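Local coordinates for tyrosine--tRNA ligase (Pyrococcus horikoshii, PDB 2CYC), which binds L-tyrosine and probably joins it to tRNA(Tyr) in two steps, through ATP-driven activation to Tyr-AMP and transfer to the acceptor end, at residues A277-R282 and R327-G332; F40-Y45 and D81-D86; G65-V70 and K115-L120; L227-P232 and S259-H264. One frame throughout, in Å; residues are numbered along the deposited sequence.

Contact 1 (A277-R282 and R327-G332); sequences AFCPAR and RDFAEG
Arg282 and Ala330 bring their CA atoms to 4.1 Å where the loop 277-282 passes the C-terminal turn of helix 322-330, which a Schellman motif with Gly332 as its C-prime residue brings to an end. The loop reaches the backbone of that turn through a water, which accepts from Arg282 N and donates to Phe329 O at 2.7 Å, and directly by a CH...O contact of 3.3 Å from Arg282 CA to the same oxygen. This water also lies over the centre of one face of the Phe329 ring. With CG anti to the backbone N (chi1 -169°), the ring is carried to the loop, where Pro280 O meets its edge, 3.3 Å from CE2. Cys279 SG approaches obliquely, 3.8 Å from Phe329 CZ, as a sulfur-aromatic contact. The extended chain of Arg282 runs alongside the helix end, CD being 3.4 Å from Ala330 O and NE 3.4 Å from Gly332 CA, so tightly that a CB on Gly332 would clash. Glu331 O lies over one face of the guanidinium. No direct hydrogen bond joins the segments; water, CH...O and aromatic contacts do the work, and the positive guanidinium beside helix-end carbonyls is probably a mildly favourable charge arrangement.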
loop_
_atom_site.group_PDB
_atom_site.type_symbol
_atom_site.label_atom_id
_atom_site.label_comp_id
_atom_site.label_asym_id
_atom_site.label_seq_id
_atom_site.Cartn_x
_atom_site.Cartn_y
_atom_site.Cartn_z
ATOM N N ALA A 277 42.605 -1.503 -5.974
ATOM C CA ALA A 277 41.535 -2.326 -6.544
ATOM C C ALA A 277 41.943 -3.785 -6.723
ATOM O O ALA A 277 43.119 -4.088 -6.962
ATOM C CB ALA A 277 41.100 -1.757 -7.889
ATOM N N PHE A 278 40.971 -4.688 -6.613
ATOM C CA PHE A 278 41.220 -6.115 -6.792
ATOM C C PHE A 278 41.379 -6.317 -8.299
ATOM O O PHE A 278 40.520 -5.901 -9.082
ATOM C CB PHE A 278 40.026 -6.921 -6.269
ATOM C CG PHE A 278 40.207 -8.419 -6.353
ATOM C CD1 PHE A 278 41.094 -9.080 -5.505
ATOM C CD2 PHE A 278 39.467 -9.174 -7.258
ATOM C CE1 PHE A 278 41.231 -10.470 -5.552
ATOM C CE2 PHE A 278 39.598 -10.564 -7.314
ATOM C CZ PHE A 278 40.479 -11.213 -6.458
ATOM N N CYS A 279 42.475 -6.954 -8.700
ATOM C CA CYS A 279 42.760 -7.189 -10.114
ATOM C C CYS A 279 43.904 -8.197 -10.226
ATOM O O CYS A 279 45.036 -7.835 -10.575
ATOM C CB CYS A 279 43.154 -5.865 -10.771
ATOM S SG CYS A 279 43.508 -5.922 -12.547
ATOM N N PRO A 280 43.622 -9.477 -9.921
ATOM C CA PRO A 280 44.613 -10.559 -9.977
ATOM C C PRO A 280 45.178 -10.730 -11.367
ATOM O O PRO A 280 44.442 -10.720 -12.354
ATOM C CB PRO A 280 43.821 -11.796 -9.546
ATOM C CG PRO A 280 42.711 -11.231 -8.727
ATOM C CD PRO A 280 42.313 -9.994 -9.496
ATOM N N ALA A 281 46.491 -10.897 -11.444
ATOM C CA ALA A 281 47.149 -11.080 -12.726
ATOM C C ALA A 281 46.514 -12.256 -13.470
ATOM O O ALA A 281 46.267 -13.316 -12.884
ATOM C CB ALA A 281 48.649 -11.330 -12.514
ATOM N N ARG A 282 46.249 -12.050 -14.759
ATOM C CA ARG A 282 45.652 -13.058 -15.642
ATOM C C ARG A 282 44.221 -13.477 -15.317
ATOM O O ARG A 282 43.614 -14.233 -16.076
ATOM C CB ARG A 282 46.532 -14.313 -15.699
ATOM C CG ARG A 282 47.960 -14.044 -16.119
ATOM C CD ARG A 282 48.665 -15.325 -16.525
ATOM N NE ARG A 282 50.040 -15.063 -16.931
ATOM C CZ ARG A 282 50.832 -15.950 -17.527
ATOM N NH1 ARG A 282 50.385 -17.171 -17.795
ATOM N NH2 ARG A 282 52.077 -15.615 -17.849
ATOM N N ARG A 327 42.581 -10.619 -23.867
ATOM C CA ARG A 327 43.487 -11.690 -24.288
ATOM C C ARG A 327 44.885 -11.398 -23.727
ATOM O O ARG A 327 45.499 -12.238 -23.080
ATOM C CB ARG A 327 43.549 -11.750 -25.819
ATOM C CG ARG A 327 44.390 -12.887 -26.392
ATOM C CD ARG A 327 43.595 -14.184 -26.568
ATOM N NE ARG A 327 42.591 -14.104 -27.634
ATOM C CZ ARG A 327 41.374 -13.575 -27.499
ATOM N NH1 ARG A 327 40.542 -13.550 -28.534
ATOM N NH2 ARG A 327 40.977 -13.082 -26.331
ATOM N N ASP A 328 45.374 -10.194 -23.989
ATOM C CA ASP A 328 46.678 -9.772 -23.509
ATOM C C ASP A 328 46.791 -9.888 -21.991
ATOM O O ASP A 328 47.865 -10.173 -21.469
ATOM C CB ASP A 328 46.942 -8.333 -23.940
ATOM C CG ASP A 328 47.961 -8.239 -25.054
ATOM O OD1 ASP A 328 47.998 -9.151 -25.907
ATOM O OD2 ASP A 328 48.718 -7.245 -25.082
ATOM N N PHE A 329 45.686 -9.676 -21.284
ATOM C CA PHE A 329 45.709 -9.759 -19.827
ATOM C C PHE A 329 45.728 -11.222 -19.392
ATOM O O PHE A 329 46.509 -11.616 -18.523
ATOM C CB PHE A 329 44.485 -9.055 -19.218
ATOM C CG PHE A 329 44.574 -8.868 -17.722
ATOM C CD1 PHE A 329 45.268 -7.781 -17.182
ATOM C CD2 PHE A 329 44.011 -9.801 -16.854
ATOM C CE1 PHE A 329 45.400 -7.628 -15.799
ATOM C CE2 PHE A 329 44.137 -9.663 -15.472
ATOM C CZ PHE A 329 44.835 -8.573 -14.940
ATOM N N ALA A 330 44.865 -12.027 -20.002
ATOM C CA ALA A 330 44.788 -13.445 -19.670
ATOM C C ALA A 330 46.124 -14.133 -19.923
ATOM O O ALA A 330 46.522 -15.022 -19.169
ATOM C CB ALA A 330 43.692 -14.120 -20.491
ATOM N N GLU A 331 46.814 -13.711 -20.979
ATOM C CA GLU A 331 48.107 -14.290 -21.333
ATOM C C GLU A 331 49.291 -13.690 -20.569
ATOM O O GLU A 331 50.439 -13.997 -20.870
ATOM C CB GLU A 331 48.341 -14.152 -22.841
ATOM C CG GLU A 331 47.355 -14.964 -23.673
ATOM C CD GLU A 331 47.447 -14.682 -25.164
ATOM O OE1 GLU A 331 46.694 -15.323 -25.927
ATOM O OE2 GLU A 331 48.258 -13.825 -25.574
ATOM N N GLY A 332 49.014 -12.837 -19.588
ATOM C CA GLY A 332 50.087 -12.232 -18.815
ATOM C C GLY A 332 50.951 -11.251 -19.586
ATOM O O GLY A 332 52.081 -10.973 -19.198
HETATM O O HOH W 1 47.765 -10.075 -16.650
#

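Contact 2 (F40-Y45 and D81-D86); sequences FEISGY and DKLGGD. With TYR (tyrosine), chain C.
Lys82 lays the start of its side chain across Ser43, and the overlap is tight: Lys82 CB is 3.3 Å from Ser43 CB, closer than carbon atoms usually sit. Lys82 CG, anti to the carbonyl carbon (chi1 -62°), lies 3.4 Å from Ser43 CB, and the bend at chi2 carries CD along the serine too, the lysine crossing the side chain of Glu41 at about a right angle. The two charges appear to lie near each other beyond salt-bridge range, though the position of Glu41 OE1 is uncertain. Lys82 CB also rests 3.4 Å from Ile42 O, while Leu83 CD1 meets Ile42 CG2 at 4.3 Å. A water ties the two backbones, donating to Ser43 O and accepting from Leu83 N at 2.8 Å.

Glu41 belongs to the tyrosine pocket, its N lying 3.9 Å from CB of the bound tyrosine. Its OE2 is hydrogen-bonded to Asn80 ND2 and to Tyr168 OH, which is hydrogen-bonded to the bound tyrosine, so Glu41, itself lining the pocket, also steadies Tyr168. An alanine here is likely to leave Tyr168 and Asn80 without this shared acceptor, and the Tyr168 hydroxyl less firmly placed against the substrate.

Segment 40-45 leads from strand 36-40 into helix 48-63, at whose entry lies the HIGH-like sequence of class I synthetases. Segment 81-86 runs from the Schellman end of helix 74-79 to Asp86, the N-cap of helix 87-108, and Ile42 packs on the first turns of that same helix.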
loop_
_atom_site.group_PDB
_atom_site.type_symbol
_atom_site.label_atom_id
_atom_site.label_comp_id
_atom_site.label_asym_id
_atom_site.label_seq_id
_atom_site.Cartn_x
_atom_site.Cartn_y
_atom_site.Cartn_z
ATOM N N PHE A 40 15.845 6.749 -9.233
ATOM C CA PHE A 40 16.963 6.564 -8.327
ATOM C C PHE A 40 16.560 6.939 -6.923
ATOM O O PHE A 40 15.835 7.912 -6.702
ATOM C CB PHE A 40 18.144 7.468 -8.687
ATOM C CG PHE A 40 18.633 7.320 -10.085
ATOM C CD1 PHE A 40 18.089 8.091 -11.112
ATOM C CD2 PHE A 40 19.661 6.432 -10.379
ATOM C CE1 PHE A 40 18.571 7.982 -12.406
ATOM C CE2 PHE A 40 20.149 6.319 -11.677
ATOM C CZ PHE A 40 19.601 7.097 -12.688
ATOM N N GLU A 41 17.043 6.169 -5.967
ATOM C CA GLU A 41 16.803 6.510 -4.583
ATOM C C GLU A 41 17.796 7.649 -4.324
ATOM O O GLU A 41 18.791 7.786 -5.040
ATOM C CB GLU A 41 17.118 5.326 -3.680
ATOM C CG GLU A 41 15.980 4.303 -3.585
ATOM C CD GLU A 41 16.117 3.406 -2.361
ATOM O OE1 GLU A 41 16.999 3.684 -1.522
ATOM O OE2 GLU A 41 15.346 2.432 -2.233
ATOM N N ILE A 42 17.523 8.461 -3.314
ATOM C CA ILE A 42 18.394 9.578 -2.961
ATOM C C ILE A 42 19.031 9.209 -1.613
ATOM O O ILE A 42 18.341 9.132 -0.594
ATOM C CB ILE A 42 17.557 10.874 -2.825
ATOM C CG1 ILE A 42 16.660 11.050 -4.068
ATOM C CG2 ILE A 42 18.471 12.077 -2.640
ATOM C CD1 ILE A 42 17.422 11.199 -5.416
ATOM N N SER A 43 20.338 8.967 -1.594
ATOM C CA SER A 43 20.970 8.570 -0.334
ATOM C C SER A 43 22.486 8.518 -0.298
ATOM O O SER A 43 23.044 7.750 0.488
ATOM C CB SER A 43 20.472 7.191 0.070
ATOM O OG SER A 43 20.878 6.225 -0.890
ATOM N N GLY A 44 23.159 9.300 -1.131
ATOM C CA GLY A 44 24.611 9.278 -1.116
ATOM C C GLY A 44 25.241 9.819 -2.383
ATOM O O GLY A 44 24.543 10.282 -3.293
ATOM N N TYR A 45 26.569 9.761 -2.437
ATOM C CA TYR A 45 27.312 10.239 -3.591
ATOM C C TYR A 45 27.070 9.339 -4.788
ATOM O O TYR A 45 26.873 8.133 -4.646
ATOM C CB TYR A 45 28.811 10.304 -3.272
ATOM C CG TYR A 45 29.144 11.318 -2.197
ATOM C CD1 TYR A 45 29.523 10.911 -0.918
ATOM C CD2 TYR A 45 29.061 12.686 -2.457
ATOM C CE1 TYR A 45 29.811 11.844 0.079
ATOM C CE2 TYR A 45 29.348 13.632 -1.469
ATOM C CZ TYR A 45 29.721 13.202 -0.203
ATOM O OH TYR A 45 29.999 14.127 0.779
ATOM N N ASP A 81 14.253 4.276 4.377
ATOM C CA ASP A 81 15.117 4.829 5.422
ATOM C C ASP A 81 16.432 5.473 4.981
ATOM O O ASP A 81 17.433 5.376 5.686
ATOM C CB ASP A 81 15.427 3.754 6.468
ATOM C CG ASP A 81 14.173 3.195 7.112
ATOM O OD1 ASP A 81 13.312 3.999 7.534
ATOM O OD2 ASP A 81 14.052 1.956 7.199
ATOM N N LYS A 82 16.443 6.147 3.838
ATOM C CA LYS A 82 17.680 6.776 3.394
ATOM C C LYS A 82 17.834 8.128 4.057
ATOM O O LYS A 82 16.842 8.764 4.424
ATOM C CB LYS A 82 17.693 6.940 1.872
ATOM C CG LYS A 82 17.635 5.624 1.115
ATOM C CD LYS A 82 18.685 4.647 1.619
ATOM C CE LYS A 82 18.693 3.389 0.774
ATOM N NZ LYS A 82 19.515 2.334 1.419
ATOM N N LEU A 83 19.080 8.564 4.212
ATOM C CA LEU A 83 19.342 9.845 4.829
ATOM C C LEU A 83 18.533 9.946 6.116
ATOM O O LEU A 83 17.826 10.930 6.354
ATOM C CB LEU A 83 18.982 10.979 3.848
ATOM C CG LEU A 83 19.988 11.115 2.684
ATOM C CD1 LEU A 83 19.463 12.026 1.571
ATOM C CD2 LEU A 83 21.300 11.670 3.246
ATOM N N GLY A 84 18.639 8.904 6.939
ATOM C CA GLY A 84 17.933 8.885 8.210
ATOM C C GLY A 84 16.427 9.055 8.117
ATOM O O GLY A 84 15.788 9.489 9.075
ATOM N N GLY A 85 15.858 8.723 6.963
ATOM C CA GLY A 85 14.422 8.840 6.782
ATOM C C GLY A 85 13.871 10.253 6.861
ATOM O O GLY A 85 12.680 10.437 7.119
ATOM N N ASP A 86 14.719 11.252 6.636
ATOM C CA ASP A 86 14.273 12.643 6.689
ATOM C C ASP A 86 13.882 13.071 5.272
ATOM O O ASP A 86 14.723 13.517 4.484
ATOM C CB ASP A 86 15.399 13.545 7.226
ATOM C CG ASP A 86 14.931 14.972 7.515
ATOM O OD1 ASP A 86 14.158 15.538 6.705
ATOM O OD2 ASP A 86 15.348 15.537 8.553
HETATM N N TYR C . 14.285 0.933 -6.661
HETATM C CA TYR C . 15.254 1.839 -7.349
HETATM C C TYR C . 16.638 1.723 -6.711
HETATM O O TYR C . 16.748 1.071 -5.650
HETATM C CB TYR C . 14.763 3.293 -7.273
HETATM C CG TYR C . 13.462 3.533 -8.016
HETATM C CD1 TYR C . 13.370 3.317 -9.391
HETATM C CD2 TYR C . 12.321 3.978 -7.343
HETATM C CE1 TYR C . 12.164 3.534 -10.080
HETATM C CE2 TYR C . 11.123 4.206 -8.018
HETATM C CZ TYR C . 11.047 3.979 -9.382
HETATM O OH TYR C . 9.849 4.195 -10.042
HETATM O OXT TYR C . 17.593 2.291 -7.276
HETATM O O HOH W 2 21.315 7.210 3.143
#

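Contact 3 (G65-V70 and K115-L120); sequences GIKTRV and KVEFVL
Two neighbouring parallel strands of the Rossmann-fold sheet meet here, with Arg69 paired to Glu117 and Val70 to Phe118. The backbone ladder is regular: Glu117 N donates to Thr68 O at 2.9 Å, Val70 N to Glu117 O at 2.7 Å and Val119 N to Val70 O at 3.0 Å. On one face of the sheet Arg69 grips Glu117 side-on, NE and NH1 each 2.9 Å from the single oxygen OE2. Both nitrogens come from the same face of the carboxylate, whose plane is turned 43° from the guanidinium, while OE2 stays in the guanidinium plane. The bend at chi3 (-54°) swings the group into this position, with Val119 CG2 over one of its faces and Gln179 OE1 hydrogen-bonded to NH2. A leucine in its place would probably leave the Glu117 carboxylate without its salt-bridge partner and Gln179 OE1 without this donor. On the other face Val70 and Phe118 point the same way side by side, Val70 CB lying 3.5 Å from Phe118 CE2, and Val70 CG2 meets Val116 CG1. Between the strands the chain passes through helices 74-79 and 87-108, the beta-alpha-beta crossover connection of the nucleotide-binding fold shared by class I synthetases.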
loop_
_atom_site.group_PDB
_atom_site.type_symbol
_atom_site.label_atom_id
_atom_site.label_comp_id
_atom_site.label_asym_id
_atom_site.label_seq_id
_atom_site.Cartn_x
_atom_site.Cartn_y
_atom_site.Cartn_z
ATOM N N GLY A 65 15.799 8.633 -30.548
ATOM C CA GLY A 65 14.537 9.353 -30.616
ATOM C C GLY A 65 13.576 8.994 -29.491
ATOM O O GLY A 65 12.360 9.016 -29.675
ATOM N N ILE A 66 14.124 8.652 -28.327
ATOM C CA ILE A 66 13.324 8.309 -27.151
ATOM C C ILE A 66 13.388 9.477 -26.162
ATOM O O ILE A 66 14.468 10.013 -25.907
ATOM C CB ILE A 66 13.888 7.040 -26.460
ATOM C CG1 ILE A 66 13.754 5.832 -27.401
ATOM C CG2 ILE A 66 13.165 6.800 -25.126
ATOM C CD1 ILE A 66 14.552 4.623 -26.969
ATOM N N LYS A 67 12.238 9.883 -25.618
ATOM C CA LYS A 67 12.203 10.982 -24.645
ATOM C C LYS A 67 12.658 10.428 -23.294
ATOM O O LYS A 67 12.006 9.555 -22.718
ATOM C CB LYS A 67 10.781 11.545 -24.522
ATOM C CG LYS A 67 10.684 12.823 -23.685
ATOM C CD LYS A 67 11.397 14.003 -24.359
ATOM C CE LYS A 67 11.221 15.299 -23.564
ATOM N NZ LYS A 67 12.157 16.383 -24.011
ATOM N N THR A 68 13.765 10.954 -22.795
ATOM C CA THR A 68 14.365 10.491 -21.557
ATOM C C THR A 68 14.023 11.282 -20.302
ATOM O O THR A 68 13.845 12.508 -20.340
ATOM C CB THR A 68 15.899 10.424 -21.722
ATOM O OG1 THR A 68 16.425 11.736 -21.991
ATOM C CG2 THR A 68 16.247 9.496 -22.890
ATOM N N ARG A 69 13.958 10.570 -19.179
ATOM C CA ARG A 69 13.614 11.194 -17.900
ATOM C C ARG A 69 14.313 10.559 -16.708
ATOM O O ARG A 69 14.419 9.333 -16.627
ATOM C CB ARG A 69 12.095 11.109 -17.677
ATOM C CG ARG A 69 11.617 11.555 -16.285
ATOM C CD ARG A 69 10.112 11.391 -16.155
ATOM N NE ARG A 69 9.405 12.087 -17.230
ATOM C CZ ARG A 69 8.079 12.133 -17.356
ATOM N NH1 ARG A 69 7.534 12.790 -18.371
ATOM N NH2 ARG A 69 7.294 11.530 -16.472
ATOM N N VAL A 70 14.788 11.402 -15.792
ATOM C CA VAL A 70 15.426 10.945 -14.556
ATOM C C VAL A 70 14.363 11.182 -13.475
ATOM O O VAL A 70 13.864 12.300 -13.314
ATOM C CB VAL A 70 16.700 11.762 -14.222
ATOM C CG1 VAL A 70 17.130 11.504 -12.772
ATOM C CG2 VAL A 70 17.825 11.387 -15.189
ATOM N N LYS A 115 17.971 18.042 -22.568
ATOM C CA LYS A 115 16.834 17.381 -23.175
ATOM C C LYS A 115 16.348 16.217 -22.326
ATOM O O LYS A 115 15.562 15.394 -22.779
ATOM C CB LYS A 115 17.190 16.919 -24.587
ATOM C CG LYS A 115 17.489 18.075 -25.546
ATOM C CD LYS A 115 17.794 17.555 -26.943
ATOM C CE LYS A 115 18.174 18.683 -27.893
ATOM N NZ LYS A 115 17.104 19.712 -27.977
ATOM N N VAL A 116 16.822 16.159 -21.090
ATOM C CA VAL A 116 16.410 15.112 -20.168
ATOM C C VAL A 116 15.406 15.707 -19.176
ATOM O O VAL A 116 15.651 16.757 -18.593
ATOM C CB VAL A 116 17.622 14.543 -19.378
ATOM C CG1 VAL A 116 17.140 13.560 -18.326
ATOM C CG2 VAL A 116 18.603 13.853 -20.329
ATOM N N GLU A 117 14.263 15.052 -19.015
ATOM C CA GLU A 117 13.254 15.505 -18.064
ATOM C C GLU A 117 13.690 15.055 -16.669
ATOM O O GLU A 117 14.212 13.944 -16.504
ATOM C CB GLU A 117 11.885 14.883 -18.397
ATOM C CG GLU A 117 11.316 15.349 -19.735
ATOM C CD GLU A 117 10.156 14.499 -20.224
ATOM O OE1 GLU A 117 9.421 14.968 -21.119
ATOM O OE2 GLU A 117 9.982 13.361 -19.732
ATOM N N PHE A 118 13.508 15.928 -15.682
ATOM C CA PHE A 118 13.831 15.608 -14.302
ATOM C C PHE A 118 12.538 15.758 -13.498
ATOM O O PHE A 118 11.934 16.827 -13.463
ATOM C CB PHE A 118 14.938 16.525 -13.762
ATOM C CG PHE A 118 16.315 16.130 -14.219
ATOM C CD1 PHE A 118 16.795 16.533 -15.465
ATOM C CD2 PHE A 118 17.110 15.302 -13.427
ATOM C CE1 PHE A 118 18.045 16.112 -15.916
ATOM C CE2 PHE A 118 18.364 14.875 -13.864
ATOM C CZ PHE A 118 18.833 15.277 -15.109
ATOM N N VAL A 119 12.117 14.668 -12.866
ATOM C CA VAL A 119 10.875 14.639 -12.094
ATOM C C VAL A 119 11.088 14.175 -10.653
ATOM O O VAL A 119 11.648 13.107 -10.412
ATOM C CB VAL A 119 9.850 13.686 -12.779
ATOM C CG1 VAL A 119 8.661 13.429 -11.878
ATOM C CG2 VAL A 119 9.380 14.290 -14.105
ATOM N N LEU A 120 10.655 14.990 -9.696
ATOM C CA LEU A 120 10.745 14.621 -8.287
ATOM C C LEU A 120 9.518 13.724 -8.083
ATOM O O LEU A 120 8.401 14.148 -8.372
ATOM C CB LEU A 120 10.645 15.874 -7.408
ATOM C CG LEU A 120 10.895 15.687 -5.906
ATOM C CD1 LEU A 120 12.274 15.067 -5.691
ATOM C CD2 LEU A 120 10.791 17.031 -5.185
HETATM O O HOH W 3 15.420 13.037 -23.994
#

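Contact 4 (L227-P232 and S259-H264); sequences LGLQEP and SAVFIH
Ser259, Leu229 and Gln230 give up the most surface in this contact, Ser259 well ahead of the others. Its carbonyl makes the one direct hydrogen bond between the loops: Leu229 N reaches Ser259 O at 2.9 Å, almost straight at the hydrogen (174°) and in the carbonyl plane. The side chain of Ser259 turns to Gln230 instead, its OG 3.2 Å from Gln230 CB and its CB 3.2 Å from Gln230 OE1; each pairs an oxygen with a carbon, so these are van der Waals contacts. With CG between the backbone N and the carbonyl carbon (chi1 74°) and a second bend at chi2, the glutamine folds back past Gly228, and its amide is hydrogen-bonded beyond the two segments, OE1 to Ser255 OG and NE2 to Met250 O. Both ends of the amide are thus held, which fixes its rotation. The fold leaves no room at Gly228, where a CB would run into Gln230 OE1. Leu229 adds the apolar part: its CD1 meets Val261 CG2 at 4.0 Å, and Trp292 of helix 288-297 packs on both side chains.

Ser255 closes the KMSKS sequence, and the side chain of Gln230 is about 7 Å from that of Lys254, predicted to bind ATP. The contact thus joins the loop before helix 240-250 to the one that follows the KMSKS region, a signature of class I aminoacyl-tRNA synthetases.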
loop_
_atom_site.group_PDB
_atom_site.type_symbol
_atom_site.label_atom_id
_atom_site.label_comp_id
_atom_site.label_asym_id
_atom_site.label_seq_id
_atom_site.Cartn_x
_atom_site.Cartn_y
_atom_site.Cartn_z
ATOM N N LEU A 227 30.943 -3.650 -10.849
ATOM C CA LEU A 227 31.389 -4.204 -9.575
ATOM C C LEU A 227 32.172 -3.191 -8.759
ATOM O O LEU A 227 32.786 -2.275 -9.311
ATOM C CB LEU A 227 32.297 -5.411 -9.811
ATOM C CG LEU A 227 31.659 -6.654 -10.421
ATOM C CD1 LEU A 227 32.742 -7.675 -10.744
ATOM C CD2 LEU A 227 30.620 -7.225 -9.449
ATOM N N GLY A 228 32.135 -3.351 -7.439
ATOM C CA GLY A 228 32.916 -2.486 -6.578
ATOM C C GLY A 228 34.357 -2.957 -6.767
ATOM O O GLY A 228 34.579 -4.048 -7.280
ATOM N N LEU A 229 35.337 -2.161 -6.349
ATOM C CA LEU A 229 36.740 -2.528 -6.532
ATOM C C LEU A 229 37.331 -3.442 -5.457
ATOM O O LEU A 229 38.458 -3.910 -5.601
ATOM C CB LEU A 229 37.586 -1.258 -6.633
ATOM C CG LEU A 229 37.202 -0.323 -7.786
ATOM C CD1 LEU A 229 37.963 0.990 -7.683
ATOM C CD2 LEU A 229 37.480 -1.014 -9.112
ATOM N N GLN A 230 36.569 -3.708 -4.398
ATOM C CA GLN A 230 37.047 -4.545 -3.296
ATOM C C GLN A 230 37.214 -6.025 -3.644
ATOM O O GLN A 230 36.528 -6.547 -4.525
ATOM C CB GLN A 230 36.109 -4.414 -2.084
ATOM C CG GLN A 230 34.758 -5.137 -2.215
ATOM C CD GLN A 230 33.761 -4.403 -3.102
ATOM O OE1 GLN A 230 33.864 -3.187 -3.310
ATOM N NE2 GLN A 230 32.774 -5.134 -3.608
ATOM N N GLU A 231 38.128 -6.702 -2.947
ATOM C CA GLU A 231 38.338 -8.121 -3.200
ATOM C C GLU A 231 37.141 -8.884 -2.648
ATOM O O GLU A 231 36.528 -8.462 -1.669
ATOM C CB GLU A 231 39.633 -8.624 -2.548
ATOM C CG GLU A 231 39.644 -8.619 -1.031
ATOM C CD GLU A 231 40.241 -9.899 -0.453
ATOM O OE1 GLU A 231 41.333 -10.316 -0.904
ATOM O OE2 GLU A 231 39.616 -10.486 0.459
ATOM N N PRO A 232 36.792 -10.016 -3.276
ATOM C CA PRO A 232 35.659 -10.855 -2.865
ATOM C C PRO A 232 35.792 -11.373 -1.435
ATOM O O PRO A 232 36.896 -11.478 -0.904
ATOM C CB PRO A 232 35.686 -12.001 -3.873
ATOM C CG PRO A 232 36.453 -11.440 -5.042
ATOM C CD PRO A 232 37.526 -10.643 -4.386
ATOM N N SER A 259 35.999 1.656 -1.777
ATOM C CA SER A 259 35.994 0.688 -2.877
ATOM C C SER A 259 35.052 1.073 -4.012
ATOM O O SER A 259 34.736 0.260 -4.890
ATOM C CB SER A 259 35.618 -0.698 -2.364
ATOM O OG SER A 259 36.681 -1.250 -1.617
ATOM N N ALA A 260 34.600 2.317 -3.983
ATOM C CA ALA A 260 33.717 2.814 -5.016
ATOM C C ALA A 260 34.281 4.146 -5.478
ATOM O O ALA A 260 34.813 4.909 -4.681
ATOM C CB ALA A 260 32.316 3.002 -4.462
ATOM N N VAL A 261 34.191 4.418 -6.771
ATOM C CA VAL A 261 34.672 5.686 -7.273
ATOM C C VAL A 261 33.452 6.551 -7.577
ATOM O O VAL A 261 32.489 6.089 -8.196
ATOM C CB VAL A 261 35.527 5.501 -8.536
ATOM C CG1 VAL A 261 35.810 6.860 -9.181
ATOM C CG2 VAL A 261 36.848 4.805 -8.165
ATOM N N PHE A 262 33.494 7.795 -7.111
ATOM C CA PHE A 262 32.409 8.741 -7.322
ATOM C C PHE A 262 32.767 9.705 -8.449
ATOM O O PHE A 262 33.944 10.003 -8.684
ATOM C CB PHE A 262 32.114 9.471 -6.014
ATOM C CG PHE A 262 31.820 8.533 -4.869
ATOM C CD1 PHE A 262 32.690 8.425 -3.796
ATOM C CD2 PHE A 262 30.680 7.734 -4.886
ATOM C CE1 PHE A 262 32.429 7.532 -2.752
ATOM C CE2 PHE A 262 30.411 6.837 -3.845
ATOM C CZ PHE A 262 31.285 6.738 -2.781
ATOM N N ILE A 263 31.752 10.182 -9.157
ATOM C CA ILE A 263 31.979 11.053 -10.301
ATOM C C ILE A 263 32.840 12.277 -10.017
ATOM O O ILE A 263 33.554 12.743 -10.903
ATOM C CB ILE A 263 30.638 11.498 -10.949
ATOM C CG1 ILE A 263 29.763 12.227 -9.928
ATOM C CG2 ILE A 263 29.906 10.286 -11.509
ATOM C CD1 ILE A 263 28.470 12.748 -10.541
ATOM N N HIS A 264 32.789 12.787 -8.787
ATOM C CA HIS A 264 33.586 13.952 -8.436
ATOM C C HIS A 264 34.826 13.651 -7.587
ATOM O O HIS A 264 35.408 14.561 -6.995
ATOM C CB HIS A 264 32.706 14.992 -7.729
ATOM C CG HIS A 264 31.708 14.391 -6.793
ATOM N ND1 HIS A 264 32.076 13.695 -5.661
ATOM C CD2 HIS A 264 30.357 14.317 -6.859
ATOM C CE1 HIS A 264 30.996 13.214 -5.073
ATOM N NE2 HIS A 264 29.938 13.576 -5.780
#

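In the fold
Taken together, the four contacts illustrate how chemistry follows location. Contact 4 is buried and contact 2 superficial, with contacts 1 and 3 between. Contact 3 alone is built on strand pairing, which supplies backbone bonds and a salt bridge; the other three join loops or a helix end. Waters bridge the backbones in contacts 1, 2 and 3, but only in 1 and 2 do they stand in for direct hydrogen bonds; contact 4 has a single one. Contacts 2 and 3 meet where Phe40 packs on Val70, and both border helix 87-108. Contact 4 is the link onward: His264 packs against Tyr45 of contact 2, and Leu229 O probably accepts from Phe278 N of contact 1.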